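Local coordinates for Xaa-Pro dipeptidase (Lactobacillus brevis, PDB 3I7M), which is the N-terminal domain of a probably manganese-dependent M24B metallopeptidase, which as a whole probably splits Xaa-Pro dipeptides, at residues L23-T28 / K106-V111; E7-W12 / S132-M137; V47-Q52 / K93-N98; F55-A60 / I76-H81. All coordinates share one frame; numbering follows the deposited sequence.

Interaction 1: residues L23-T28 / K106-V111; sequences LSNPKT and KGQLQV
Ser24, just past the end of strand 20-23, meets Gln108 through its hydroxyl: the amide NE2 of Gln108 donates to OG of Ser24 at 2.6 Å. The bond is short but not straight, with 132° at the hydrogen, although OG lies close to the Gln108 amide plane. A chi1 of 57° sets OG between the backbone N and the carbonyl carbon of Ser24, on the side facing the loop 106-111. There it also touches a methyl group, CD1 of Leu109, 3.5 Å from OG. The amide reaches the hydroxyl because the Gln108 chain bends at chi2 (-86°).

Asn25 follows, its CB 4.0 Å from CG of Gln108, and the two amide planes are nearly parallel. Its backbone N is 3.4 Å from NE2 of Gln108, but both are donors and no bond joins them; that N instead donates to Glu105, as does the N of Ser24. Asn25 is the N-cap of helix 26-33, and its OD1 accepts from the N of Lys27 at 3.1 Å. The contact thus joins the strand-to-helix corner after strand 20-23 to the corresponding loop after its parallel neighbour in the sheet, strand 101-104. Pro26, in the first turn, brings its ring CD to 4.0 Å from OE1 of Gln108, and from Thr28 a hydroxyl bond returns to Glu105.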
loop_
_atom_site.group_PDB
_atom_site.type_symbol
_atom_site.label_atom_id
_atom_site.label_comp_id
_atom_site.label_asym_id
_atom_site.label_seq_id
_atom_site.Cartn_x
_atom_site.Cartn_y
_atom_site.Cartn_z
ATOM N N LEU A 23 2.717 0.941 -0.231
ATOM C CA LEU A 23 3.873 0.286 0.431
ATOM C C LEU A 23 3.756 -1.224 0.228
ATOM O O LEU A 23 2.666 -1.807 0.481
ATOM C CB LEU A 23 3.854 0.627 1.888
ATOM C CG LEU A 23 4.027 2.114 2.179
ATOM C CD1 LEU A 23 3.936 2.286 3.704
ATOM C CD2 LEU A 23 5.278 2.744 1.599
ATOM N N SER A 24 4.840 -1.790 -0.278
ATOM C CA SER A 24 4.914 -3.227 -0.623
ATOM C C SER A 24 6.063 -3.953 0.031
ATOM O O SER A 24 6.135 -5.201 -0.112
ATOM C CB SER A 24 5.034 -3.342 -2.154
ATOM O OG SER A 24 6.175 -2.610 -2.625
ATOM N N ASN A 25 7.039 -3.249 0.601
ATOM C CA ASN A 25 8.227 -3.896 1.149
ATOM C C ASN A 25 7.832 -4.568 2.466
ATOM O O ASN A 25 7.414 -3.871 3.350
ATOM C CB ASN A 25 9.355 -2.861 1.306
ATOM C CG ASN A 25 10.653 -3.430 1.753
ATOM O OD1 ASN A 25 10.749 -4.607 2.170
ATOM N ND2 ASN A 25 11.679 -2.639 1.634
ATOM N N PRO A 26 7.984 -5.907 2.558
ATOM C CA PRO A 26 7.561 -6.529 3.824
ATOM C C PRO A 26 8.315 -5.923 5.027
ATOM O O PRO A 26 7.759 -5.896 6.117
ATOM C CB PRO A 26 7.923 -7.990 3.657
ATOM C CG PRO A 26 8.098 -8.212 2.173
ATOM C CD PRO A 26 8.424 -6.888 1.551
ATOM N N LYS A 27 9.546 -5.495 4.846
ATOM C CA LYS A 27 10.311 -4.847 5.967
ATOM C C LYS A 27 9.663 -3.552 6.373
ATOM O O LYS A 27 9.613 -3.203 7.552
ATOM C CB LYS A 27 11.743 -4.611 5.573
ATOM C CG LYS A 27 12.587 -5.887 5.310
ATOM C CD LYS A 27 13.009 -6.632 6.592
ATOM C CE LYS A 27 13.691 -7.990 6.265
ATOM N NZ LYS A 27 13.988 -8.869 7.480
ATOM N N THR A 28 9.140 -2.776 5.412
ATOM C CA THR A 28 8.441 -1.558 5.751
ATOM C C THR A 28 7.136 -1.859 6.472
ATOM O O THR A 28 6.801 -1.213 7.468
ATOM C CB THR A 28 8.134 -0.772 4.464
ATOM O OG1 THR A 28 9.374 -0.563 3.820
ATOM C CG2 THR A 28 7.459 0.558 4.788
ATOM N N LYS A 106 10.292 1.984 -4.865
ATOM C CA LYS A 106 10.821 1.529 -6.152
ATOM C C LYS A 106 11.993 0.600 -6.020
ATOM O O LYS A 106 12.276 -0.200 -6.911
ATOM C CB LYS A 106 11.233 2.715 -7.023
ATOM C CG LYS A 106 10.038 3.524 -7.395
ATOM C CD LYS A 106 10.325 4.598 -8.491
ATOM C CE LYS A 106 9.045 5.224 -9.048
ATOM N NZ LYS A 106 9.357 6.285 -10.150
ATOM N N GLY A 107 12.763 0.656 -4.938
ATOM C CA GLY A 107 13.859 -0.268 -4.760
ATOM C C GLY A 107 13.449 -1.700 -4.571
ATOM O O GLY A 107 14.252 -2.622 -4.812
ATOM N N GLN A 108 12.211 -1.937 -4.176
ATOM C CA GLN A 108 11.690 -3.275 -3.890
ATOM C C GLN A 108 10.605 -3.706 -4.872
ATOM O O GLN A 108 10.543 -4.908 -5.170
ATOM C CB GLN A 108 11.195 -3.345 -2.419
ATOM C CG GLN A 108 10.614 -4.697 -2.020
ATOM C CD GLN A 108 9.173 -4.900 -2.336
ATOM O OE1 GLN A 108 8.674 -6.078 -2.337
ATOM N NE2 GLN A 108 8.497 -3.856 -2.450
ATOM N N LEU A 109 9.713 -2.833 -5.299
ATOM C CA LEU A 109 8.513 -3.254 -6.049
ATOM C C LEU A 109 8.926 -3.703 -7.442
ATOM O O LEU A 109 9.642 -2.971 -8.154
ATOM C CB LEU A 109 7.505 -2.118 -6.085
ATOM C CG LEU A 109 6.167 -2.495 -6.700
ATOM C CD1 LEU A 109 5.481 -3.612 -5.934
ATOM C CD2 LEU A 109 5.264 -1.282 -6.840
ATOM N N GLN A 110 8.447 -4.848 -7.866
ATOM C CA GLN A 110 8.718 -5.367 -9.177
ATOM C C GLN A 110 7.905 -4.631 -10.236
ATOM O O GLN A 110 6.790 -4.224 -9.994
ATOM C CB GLN A 110 8.385 -6.828 -9.209
ATOM C CG GLN A 110 9.134 -7.633 -8.172
ATOM C CD GLN A 110 8.322 -7.883 -6.940
ATOM O OE1 GLN A 110 7.572 -7.089 -6.477
ATOM N NE2 GLN A 110 8.493 -9.093 -6.393
ATOM N N VAL A 111 8.506 -4.430 -11.404
ATOM C CA VAL A 111 7.880 -3.706 -12.511
ATOM C C VAL A 111 6.482 -4.262 -12.785
ATOM O O VAL A 111 5.549 -3.508 -13.042
ATOM C CB VAL A 111 8.750 -3.697 -13.743
ATOM C CG1 VAL A 111 8.013 -3.074 -14.918
ATOM C CG2 VAL A 111 10.046 -2.857 -13.576
#

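Interaction 2: residues E7-W12 / S132-M137; sequences EQIQQW and SFIEHM
Two helices running nearly antiparallel, 5-15 and 131-136, pack here through one aromatic pair and a small apolar cluster, with Trp12 against Phe133 and Ile9 against Ile134 and Met137. Their short axes pass 11.7 Å apart with N-to-C directions at 152°, a separation bridged mainly by side chains, with the backbone O of Gln8 also near CZ of Phe133. The ring of Phe133 carries the contact. Its CG is anti to the backbone N (chi1 177°), which sends the ring across to Trp12. Over one face sits CB of Trp12, 4.0 Å from the Phe133 centroid and 14° off the ring normal, a CH-pi contact. The five-membered ring of Trp12 lies obliquely over the same phenyl group, with centroids 4.2 Å apart. CG1 of Ile9 approaches the edge of the Phe133 ring, 4.1 Å from CE2.

Within the domain, these helices belong to opposite ends of the chain, and Ile9 also touches Val48 of strand 45-48. Its CD1 meets CD1 of Ile134 at 4.1 Å, while CG1 lies 4.2 Å from the selenium of Met137, deposited as selenomethionine. Losing the Phe133 ring to an alanine is likely to uncover the indole of Trp12 on that side and open a gap beside Ile9. Farther along, the Met137 chain turns at its last torsion and slides past Gln8 in the opposite direction, placing its CE methyl 3.9 Å from OE1 of Gln8.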
loop_
_atom_site.group_PDB
_atom_site.type_symbol
_atom_site.label_atom_id
_atom_site.label_comp_id
_atom_site.label_asym_id
_atom_site.label_seq_id
_atom_site.Cartn_x
_atom_site.Cartn_y
_atom_site.Cartn_z
ATOM N N GLU A 7 1.233 8.787 10.469
ATOM C CA GLU A 7 1.020 10.226 10.172
ATOM C C GLU A 7 2.226 10.882 9.464
ATOM O O GLU A 7 2.057 11.746 8.600
ATOM C CB GLU A 7 0.575 11.036 11.427
ATOM C CG GLU A 7 -0.715 10.510 12.036
ATOM C CD GLU A 7 -1.020 11.052 13.443
ATOM O OE1 GLU A 7 -0.097 11.327 14.240
ATOM O OE2 GLU A 7 -2.226 11.130 13.752
ATOM N N GLN A 8 3.452 10.470 9.791
ATOM C CA GLN A 8 4.599 10.917 9.069
ATOM C C GLN A 8 4.531 10.552 7.583
ATOM O O GLN A 8 4.868 11.381 6.730
ATOM C CB GLN A 8 5.891 10.352 9.673
ATOM C CG GLN A 8 6.257 10.919 11.065
ATOM C CD GLN A 8 7.500 10.224 11.628
ATOM O OE1 GLN A 8 8.579 10.342 11.078
ATOM N NE2 GLN A 8 7.343 9.502 12.722
ATOM N N ILE A 9 4.098 9.324 7.292
ATOM C CA ILE A 9 3.949 8.937 5.875
ATOM C C ILE A 9 2.841 9.678 5.194
ATOM O O ILE A 9 2.978 10.068 4.032
ATOM C CB ILE A 9 3.776 7.425 5.742
ATOM C CG1 ILE A 9 5.046 6.746 6.239
ATOM C CG2 ILE A 9 3.654 6.983 4.270
ATOM C CD1 ILE A 9 4.914 5.295 6.565
ATOM N N GLN A 10 1.739 9.869 5.905
ATOM C CA GLN A 10 0.662 10.644 5.335
ATOM C C GLN A 10 1.122 12.049 5.005
ATOM O O GLN A 10 0.818 12.585 3.941
ATOM C CB GLN A 10 -0.518 10.653 6.317
ATOM C CG GLN A 10 -1.587 11.591 5.899
ATOM C CD GLN A 10 -2.797 11.401 6.778
ATOM O OE1 GLN A 10 -2.822 11.864 7.922
ATOM N NE2 GLN A 10 -3.781 10.656 6.280
ATOM N N GLN A 11 1.893 12.628 5.918
ATOM C CA GLN A 11 2.376 13.984 5.714
ATOM C C GLN A 11 3.288 14.080 4.481
ATOM O O GLN A 11 3.210 15.006 3.657
ATOM C CB GLN A 11 3.095 14.476 6.987
ATOM C CG GLN A 11 3.632 15.878 6.890
ATOM C CD GLN A 11 4.540 16.224 8.048
ATOM O OE1 GLN A 11 5.774 16.077 7.966
ATOM N NE2 GLN A 11 3.944 16.694 9.137
ATOM N N TRP A 12 4.170 13.096 4.363
ATOM C CA TRP A 12 5.108 13.010 3.239
ATOM C C TRP A 12 4.321 12.929 1.940
ATOM O O TRP A 12 4.636 13.590 0.965
ATOM C CB TRP A 12 6.068 11.805 3.417
ATOM C CG TRP A 12 7.082 11.655 2.340
ATOM C CD1 TRP A 12 8.361 12.092 2.345
ATOM C CD2 TRP A 12 6.896 11.020 1.029
ATOM N NE1 TRP A 12 8.994 11.744 1.169
ATOM C CE2 TRP A 12 8.109 11.110 0.342
ATOM C CE3 TRP A 12 5.832 10.343 0.424
ATOM C CZ2 TRP A 12 8.279 10.594 -0.942
ATOM C CZ3 TRP A 12 5.981 9.879 -0.841
ATOM C CH2 TRP A 12 7.197 10.011 -1.538
ATOM N N SER A 132 13.854 6.229 -0.080
ATOM C CA SER A 132 14.795 6.955 0.757
ATOM C C SER A 132 14.135 7.448 2.054
ATOM O O SER A 132 14.751 7.401 3.154
ATOM C CB SER A 132 15.376 8.127 -0.018
ATOM O OG SER A 132 16.174 8.903 0.834
ATOM N N PHE A 133 12.910 7.986 1.948
ATOM C CA PHE A 133 12.159 8.492 3.114
ATOM C C PHE A 133 11.960 7.342 4.172
ATOM O O PHE A 133 12.227 7.480 5.393
ATOM C CB PHE A 133 10.846 9.121 2.748
ATOM C CG PHE A 133 10.016 9.591 3.960
ATOM C CD1 PHE A 133 10.253 10.818 4.569
ATOM C CD2 PHE A 133 9.002 8.822 4.482
ATOM C CE1 PHE A 133 9.523 11.224 5.689
ATOM C CE2 PHE A 133 8.264 9.235 5.570
ATOM C CZ PHE A 133 8.527 10.447 6.175
ATOM N N ILE A 134 11.546 6.170 3.686
ATOM C CA ILE A 134 11.346 5.027 4.572
ATOM C C ILE A 134 12.708 4.636 5.180
ATOM O O ILE A 134 12.784 4.261 6.367
ATOM C CB ILE A 134 10.713 3.833 3.818
ATOM C CG1 ILE A 134 9.286 4.118 3.323
ATOM C CG2 ILE A 134 10.864 2.539 4.697
ATOM C CD1 ILE A 134 8.276 4.585 4.347
ATOM N N GLU A 135 13.777 4.647 4.389
ATOM C CA GLU A 135 15.142 4.253 4.828
ATOM C C GLU A 135 15.563 5.107 6.037
ATOM O O GLU A 135 16.210 4.617 7.002
ATOM C CB GLU A 135 16.145 4.513 3.687
ATOM C CG GLU A 135 16.923 3.327 3.150
ATOM C CD GLU A 135 17.281 3.456 1.642
ATOM O OE1 GLU A 135 17.394 2.412 0.954
ATOM O OE2 GLU A 135 17.468 4.593 1.138
ATOM N N HIS A 136 15.223 6.406 5.989
ATOM C CA HIS A 136 15.644 7.390 7.016
ATOM C C HIS A 136 14.772 7.492 8.228
ATOM O O HIS A 136 15.186 8.098 9.223
ATOM C CB HIS A 136 15.810 8.815 6.448
ATOM C CG HIS A 136 16.777 8.883 5.319
ATOM N ND1 HIS A 136 16.619 9.745 4.254
ATOM C CD2 HIS A 136 17.889 8.153 5.059
ATOM C CE1 HIS A 136 17.612 9.562 3.402
ATOM N NE2 HIS A 136 18.396 8.604 3.869
HETATM N N MSE A 137 13.582 6.914 8.204
HETATM C CA MSE A 137 12.851 6.710 9.434
HETATM C C MSE A 137 13.067 5.229 9.825
HETATM O O MSE A 137 13.812 4.886 10.740
HETATM C CB MSE A 137 11.369 7.017 9.243
HETATM C CG MSE A 137 10.607 5.846 8.691
HETATM SE SE MSE A 137 8.828 6.123 7.911
HETATM C CE MSE A 137 7.876 6.892 9.414
#

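Interaction 3: residues V47-Q52 / K93-N98; sequences VVFPDQ and KQRHVN
Gln52 grips the end of helix 84-94 through its amide: NE2 donates to the backbone O of Arg95 at 3.1 Å. The bond is almost straight, 175° at the hydrogen, with the acceptor in the amide plane. CG of Gln52 sits between the backbone N and the carbonyl carbon (chi1 65°), and the chain, extended beyond it, carries the amide to the Arg95 carbonyl. At the other branch, OE1 of Gln52 touches CB of Arg95 at 3.3 Å. A water lies between OE1 of Gln52 and NE of Arg95, accepting from NE at 3.0 Å.

The amide carbon CD of Gln52 sits over one face of the Phe49 ring, toward its rim, and that ring completes the first shell. Its CE2 meets CD of Arg95 at 3.6 Å and its CE1 meets CG2 of Val97 at 3.8 Å, while the ring and guanidinium planes lie 7° apart. The carbonyl of Arg95 sits at a Schellman motif, in which His96, with positive phi, is the C-prime residue. The contact therefore fastens the turn after strand 45-48 to a helix terminus. Further out, OE1 of Gln91 accepts from NH1 of Arg95, and Phe55 packs against Phe49 and Arg95.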
loop_
_atom_site.group_PDB
_atom_site.type_symbol
_atom_site.label_atom_id
_atom_site.label_comp_id
_atom_site.label_asym_id
_atom_site.label_seq_id
_atom_site.Cartn_x
_atom_site.Cartn_y
_atom_site.Cartn_z
ATOM N N VAL A 47 -1.613 0.850 2.089
ATOM C CA VAL A 47 -1.934 2.019 1.273
ATOM C C VAL A 47 -2.218 3.184 2.168
ATOM O O VAL A 47 -3.023 3.098 3.078
ATOM C CB VAL A 47 -3.114 1.764 0.368
ATOM C CG1 VAL A 47 -3.490 3.023 -0.440
ATOM C CG2 VAL A 47 -2.775 0.529 -0.511
ATOM N N VAL A 48 -1.500 4.265 1.927
ATOM C CA VAL A 48 -1.570 5.452 2.769
ATOM C C VAL A 48 -2.036 6.648 1.883
ATOM O O VAL A 48 -1.653 6.803 0.718
ATOM C CB VAL A 48 -0.192 5.818 3.339
ATOM C CG1 VAL A 48 -0.183 7.150 4.216
ATOM C CG2 VAL A 48 0.404 4.658 4.149
ATOM N N PHE A 49 -2.945 7.469 2.443
ATOM C CA PHE A 49 -3.484 8.620 1.748
ATOM C C PHE A 49 -3.055 9.868 2.453
ATOM O O PHE A 49 -2.741 9.850 3.644
ATOM C CB PHE A 49 -5.029 8.544 1.732
ATOM C CG PHE A 49 -5.555 7.343 1.007
ATOM C CD1 PHE A 49 -5.636 7.336 -0.371
ATOM C CD2 PHE A 49 -5.928 6.202 1.696
ATOM C CE1 PHE A 49 -6.100 6.235 -1.089
ATOM C CE2 PHE A 49 -6.410 5.072 1.013
ATOM C CZ PHE A 49 -6.476 5.076 -0.396
ATOM N N PRO A 50 -3.125 10.973 1.729
ATOM C CA PRO A 50 -2.666 12.222 2.352
ATOM C C PRO A 50 -3.637 12.794 3.358
ATOM O O PRO A 50 -3.222 13.594 4.245
ATOM C CB PRO A 50 -2.557 13.170 1.186
ATOM C CG PRO A 50 -3.408 12.647 0.095
ATOM C CD PRO A 50 -3.342 11.100 0.296
ATOM N N ASP A 51 -4.898 12.410 3.242
ATOM C CA ASP A 51 -5.955 13.095 3.976
ATOM C C ASP A 51 -7.073 12.187 4.485
ATOM O O ASP A 51 -8.177 12.653 4.842
ATOM C CB ASP A 51 -6.501 14.194 3.060
ATOM C CG ASP A 51 -7.151 13.633 1.818
ATOM O OD1 ASP A 51 -7.015 12.390 1.560
ATOM O OD2 ASP A 51 -7.739 14.466 1.066
ATOM N N GLN A 52 -6.782 10.895 4.615
ATOM C CA GLN A 52 -7.777 9.943 5.109
ATOM C C GLN A 52 -7.069 8.685 5.551
ATOM O O GLN A 52 -5.859 8.591 5.359
ATOM C CB GLN A 52 -8.851 9.683 4.050
ATOM C CG GLN A 52 -8.346 8.997 2.779
ATOM C CD GLN A 52 -9.467 8.585 1.844
ATOM O OE1 GLN A 52 -10.327 7.729 2.188
ATOM N NE2 GLN A 52 -9.496 9.175 0.700
ATOM N N LYS A 93 -10.960 3.370 -5.173
ATOM C CA LYS A 93 -12.128 4.002 -5.784
ATOM C C LYS A 93 -13.283 4.221 -4.783
ATOM O O LYS A 93 -13.921 5.314 -4.810
ATOM C CB LYS A 93 -12.508 3.226 -7.073
ATOM C CG LYS A 93 -11.406 3.345 -8.193
ATOM C CD LYS A 93 -11.584 2.326 -9.317
ATOM C CE LYS A 93 -10.470 2.373 -10.352
ATOM N NZ LYS A 93 -10.699 1.383 -11.467
ATOM N N GLN A 94 -13.481 3.312 -3.829
ATOM C CA GLN A 94 -14.495 3.478 -2.752
ATOM C C GLN A 94 -14.191 4.652 -1.850
ATOM O O GLN A 94 -15.115 5.240 -1.235
ATOM C CB GLN A 94 -14.531 2.247 -1.869
ATOM C CG GLN A 94 -15.148 1.064 -2.491
ATOM C CD GLN A 94 -15.044 -0.184 -1.608
ATOM O OE1 GLN A 94 -14.876 -0.105 -0.370
ATOM N NE2 GLN A 94 -15.162 -1.334 -2.237
ATOM N N ARG A 95 -12.896 5.020 -1.776
ATOM C CA ARG A 95 -12.417 6.078 -0.919
ATOM C C ARG A 95 -12.341 7.394 -1.702
ATOM O O ARG A 95 -11.774 8.377 -1.231
ATOM C CB ARG A 95 -11.047 5.690 -0.327
ATOM C CG ARG A 95 -11.227 4.684 0.753
ATOM C CD ARG A 95 -9.880 4.101 1.179
ATOM N NE ARG A 95 -9.960 3.285 2.361
ATOM C CZ ARG A 95 -10.409 2.037 2.385
ATOM N NH1 ARG A 95 -10.811 1.416 1.267
ATOM N NH2 ARG A 95 -10.385 1.356 3.531
ATOM N N HIS A 96 -12.962 7.396 -2.872
ATOM C CA HIS A 96 -13.108 8.594 -3.710
ATOM C C HIS A 96 -11.813 9.149 -4.221
ATOM O O HIS A 96 -11.676 10.370 -4.418
ATOM C CB HIS A 96 -13.941 9.652 -2.973
ATOM C CG HIS A 96 -15.203 9.103 -2.380
ATOM N ND1 HIS A 96 -16.230 8.606 -3.158
ATOM C CD2 HIS A 96 -15.570 8.888 -1.094
ATOM C CE1 HIS A 96 -17.191 8.148 -2.376
ATOM N NE2 HIS A 96 -16.815 8.304 -1.119
ATOM N N VAL A 97 -10.853 8.255 -4.490
ATOM C CA VAL A 97 -9.576 8.631 -5.026
ATOM C C VAL A 97 -9.428 8.106 -6.430
ATOM O O VAL A 97 -9.602 6.899 -6.696
ATOM C CB VAL A 97 -8.415 8.121 -4.133
ATOM C CG1 VAL A 97 -7.068 8.321 -4.875
ATOM C CG2 VAL A 97 -8.457 8.752 -2.743
ATOM N N ASN A 98 -9.149 9.015 -7.362
ATOM C CA ASN A 98 -8.783 8.662 -8.728
ATOM C C ASN A 98 -7.341 9.066 -8.807
ATOM O O ASN A 98 -7.041 10.254 -9.025
ATOM C CB ASN A 98 -9.624 9.425 -9.757
ATOM C CG ASN A 98 -9.194 9.166 -11.207
ATOM O OD1 ASN A 98 -8.472 8.221 -11.516
ATOM N ND2 ASN A 98 -9.694 10.013 -12.116
HETATM O O HOH W 1 -9.667 5.804 3.947
#

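Interaction 4: residues F55-A60 / I76-H81; sequences FIFAPA and IGYLDH
Phe57 lays its ring beside that of Tyr78, the planes 14° apart but slid so far, with centroids 5.3 Å apart, that they barely overlap. The Phe57 side chain has CG anti to its N (chi1 -173°), which carries the ring over toward strand 75-78. There its CD1 also meets CG2 of Ile76 at 3.8 Å. With only the methyl group of an alanine in place of the Phe57 ring, Tyr78 and Ile76 are likely to lose this shared neighbour. CD1 of Ile76 reaches back to CD1 of Phe55 at 3.5 Å, and the Pro59 ring lies side by side with the Tyr78 side chain.

Beneath these groups the backbones form a parallel ladder. Ile76 N donates to Ile56 O at 2.9 Å and Ala58 N to Ile76 O. The ladder continues with Tyr78 N to Ala58 O and finishes with Ala60 N to Tyr78 O at 2.9 Å.

The strands are the two arms of a beta-alpha-beta unit connected through helix 63-67. Strand 75-78 is an outermost strand of the mixed sheet, and strand 55-59 has antiparallel strand 45-48 along its other edge. Helix 84-94 packs on Phe57 through Pro84, Met87 and Ile88, whereas Ile66 of helix 63-67 touches Ile56 and Ala58.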
loop_
_atom_site.group_PDB
_atom_site.type_symbol
_atom_site.label_atom_id
_atom_site.label_comp_id
_atom_site.label_asym_id
_atom_site.label_seq_id
_atom_site.Cartn_x
_atom_site.Cartn_y
_atom_site.Cartn_z
ATOM N N PHE A 55 -5.236 1.643 4.694
ATOM C CA PHE A 55 -5.725 0.283 4.817
ATOM C C PHE A 55 -4.596 -0.673 4.462
ATOM O O PHE A 55 -3.613 -0.318 3.787
ATOM C CB PHE A 55 -6.952 0.004 3.970
ATOM C CG PHE A 55 -6.762 0.038 2.495
ATOM C CD1 PHE A 55 -6.404 -1.093 1.767
ATOM C CD2 PHE A 55 -7.007 1.205 1.801
ATOM C CE1 PHE A 55 -6.242 -1.043 0.396
ATOM C CE2 PHE A 55 -6.902 1.288 0.433
ATOM C CZ PHE A 55 -6.527 0.135 -0.299
ATOM N N ILE A 56 -4.710 -1.903 4.916
ATOM C CA ILE A 56 -3.842 -2.997 4.513
ATOM C C ILE A 56 -4.637 -3.935 3.609
ATOM O O ILE A 56 -5.840 -4.185 3.836
ATOM C CB ILE A 56 -3.265 -3.747 5.706
ATOM C CG1 ILE A 56 -2.285 -2.839 6.378
ATOM C CG2 ILE A 56 -2.606 -5.068 5.320
ATOM C CD1 ILE A 56 -1.738 -3.421 7.687
ATOM N N PHE A 57 -3.977 -4.484 2.588
ATOM C CA PHE A 57 -4.555 -5.473 1.681
ATOM C C PHE A 57 -3.669 -6.701 1.731
ATOM O O PHE A 57 -2.434 -6.597 1.679
ATOM C CB PHE A 57 -4.606 -4.929 0.258
ATOM C CG PHE A 57 -5.321 -5.796 -0.670
ATOM C CD1 PHE A 57 -6.701 -5.669 -0.853
ATOM C CD2 PHE A 57 -4.660 -6.776 -1.412
ATOM C CE1 PHE A 57 -7.391 -6.533 -1.728
ATOM C CE2 PHE A 57 -5.406 -7.605 -2.272
ATOM C CZ PHE A 57 -6.742 -7.438 -2.383
ATOM N N ALA A 58 -4.242 -7.897 1.950
ATOM C CA ALA A 58 -3.486 -9.072 2.214
ATOM C C ALA A 58 -4.181 -10.308 1.763
ATOM O O ALA A 58 -5.392 -10.296 1.610
ATOM C CB ALA A 58 -3.195 -9.203 3.711
ATOM N N PRO A 59 -3.468 -11.437 1.639
ATOM C CA PRO A 59 -4.157 -12.721 1.457
ATOM C C PRO A 59 -5.081 -12.982 2.628
ATOM O O PRO A 59 -4.771 -12.662 3.762
ATOM C CB PRO A 59 -3.028 -13.718 1.340
ATOM C CG PRO A 59 -1.736 -12.838 1.003
ATOM C CD PRO A 59 -1.990 -11.581 1.697
ATOM N N ALA A 60 -6.246 -13.568 2.337
ATOM C CA ALA A 60 -7.275 -13.804 3.336
ATOM C C ALA A 60 -6.767 -14.497 4.602
ATOM O O ALA A 60 -7.170 -14.106 5.702
ATOM C CB ALA A 60 -8.405 -14.593 2.717
ATOM N N ILE A 76 -8.165 -5.767 4.380
ATOM C CA ILE A 76 -8.960 -6.311 3.342
ATOM C C ILE A 76 -8.262 -7.536 2.803
ATOM O O ILE A 76 -7.109 -7.485 2.401
ATOM C CB ILE A 76 -9.171 -5.308 2.157
ATOM C CG1 ILE A 76 -9.871 -4.031 2.649
ATOM C CG2 ILE A 76 -9.955 -5.913 1.028
ATOM C CD1 ILE A 76 -8.939 -3.018 3.185
ATOM N N GLY A 77 -8.939 -8.660 2.819
ATOM C CA GLY A 77 -8.364 -9.862 2.304
ATOM C C GLY A 77 -8.831 -10.262 0.942
ATOM O O GLY A 77 -9.904 -9.822 0.466
ATOM N N TYR A 78 -8.044 -11.101 0.334
ATOM C CA TYR A 78 -8.417 -11.685 -0.952
ATOM C C TYR A 78 -8.113 -13.144 -0.982
ATOM O O TYR A 78 -7.141 -13.666 -0.406
ATOM C CB TYR A 78 -7.772 -10.952 -2.139
ATOM C CG TYR A 78 -6.359 -11.346 -2.482
ATOM C CD1 TYR A 78 -6.068 -12.105 -3.567
ATOM C CD2 TYR A 78 -5.286 -10.875 -1.707
ATOM C CE1 TYR A 78 -4.820 -12.492 -3.898
ATOM C CE2 TYR A 78 -3.995 -11.248 -2.053
ATOM C CZ TYR A 78 -3.760 -12.009 -3.146
ATOM O OH TYR A 78 -2.458 -12.334 -3.507
ATOM N N LEU A 79 -8.950 -13.871 -1.746
ATOM C CA LEU A 79 -8.802 -15.319 -1.923
ATOM C C LEU A 79 -7.939 -15.623 -3.114
ATOM O O LEU A 79 -7.792 -14.774 -3.981
ATOM C CB LEU A 79 -10.173 -16.000 -2.009
ATOM C CG LEU A 79 -10.904 -15.873 -0.657
ATOM C CD1 LEU A 79 -12.444 -15.999 -0.896
ATOM C CD2 LEU A 79 -10.435 -16.867 0.335
ATOM N N ASP A 80 -7.391 -16.841 -3.137
ATOM C CA ASP A 80 -6.254 -17.202 -3.994
ATOM C C ASP A 80 -6.536 -16.987 -5.483
ATOM O O ASP A 80 -5.605 -16.743 -6.262
ATOM C CB ASP A 80 -5.805 -18.669 -3.718
ATOM C CG ASP A 80 -5.134 -18.843 -2.346
ATOM O OD1 ASP A 80 -4.794 -17.804 -1.726
ATOM O OD2 ASP A 80 -4.914 -19.998 -1.894
ATOM N N HIS A 81 -7.812 -17.092 -5.882
ATOM C CA HIS A 81 -8.148 -17.001 -7.295
ATOM C C HIS A 81 -8.812 -15.663 -7.679
ATOM O O HIS A 81 -9.158 -15.429 -8.829
ATOM C CB HIS A 81 -8.976 -18.207 -7.703
ATOM C CG HIS A 81 -8.302 -19.519 -7.420
ATOM N ND1 HIS A 81 -7.220 -19.967 -8.150
ATOM C CD2 HIS A 81 -8.536 -20.459 -6.468
ATOM C CE1 HIS A 81 -6.823 -21.134 -7.663
ATOM N NE2 HIS A 81 -7.609 -21.460 -6.652
#

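From the N terminus, helix 5-15 starts the longest loop, closed by interaction 2 at the C-terminal helix 131-136 and enclosing the other three contacts. Interaction 1 opens next, after strand 20-23, and spans interaction 3, which in turn spans interaction 4; the four loops nest without crossing. Interactions 3 and 4 reach the same sheet through neighbouring strands 45-48 and 55-59, joined by Val47 N to Phe55 O. Interaction 2 meets interaction 3 where Gln10 NE2 probably bonds Phe49 O, and interaction 1 where Thr28 packs on Ile134. Interactions 2 and 4 do not touch, their centres about 25 Å apart on opposite sides of the chain's centre.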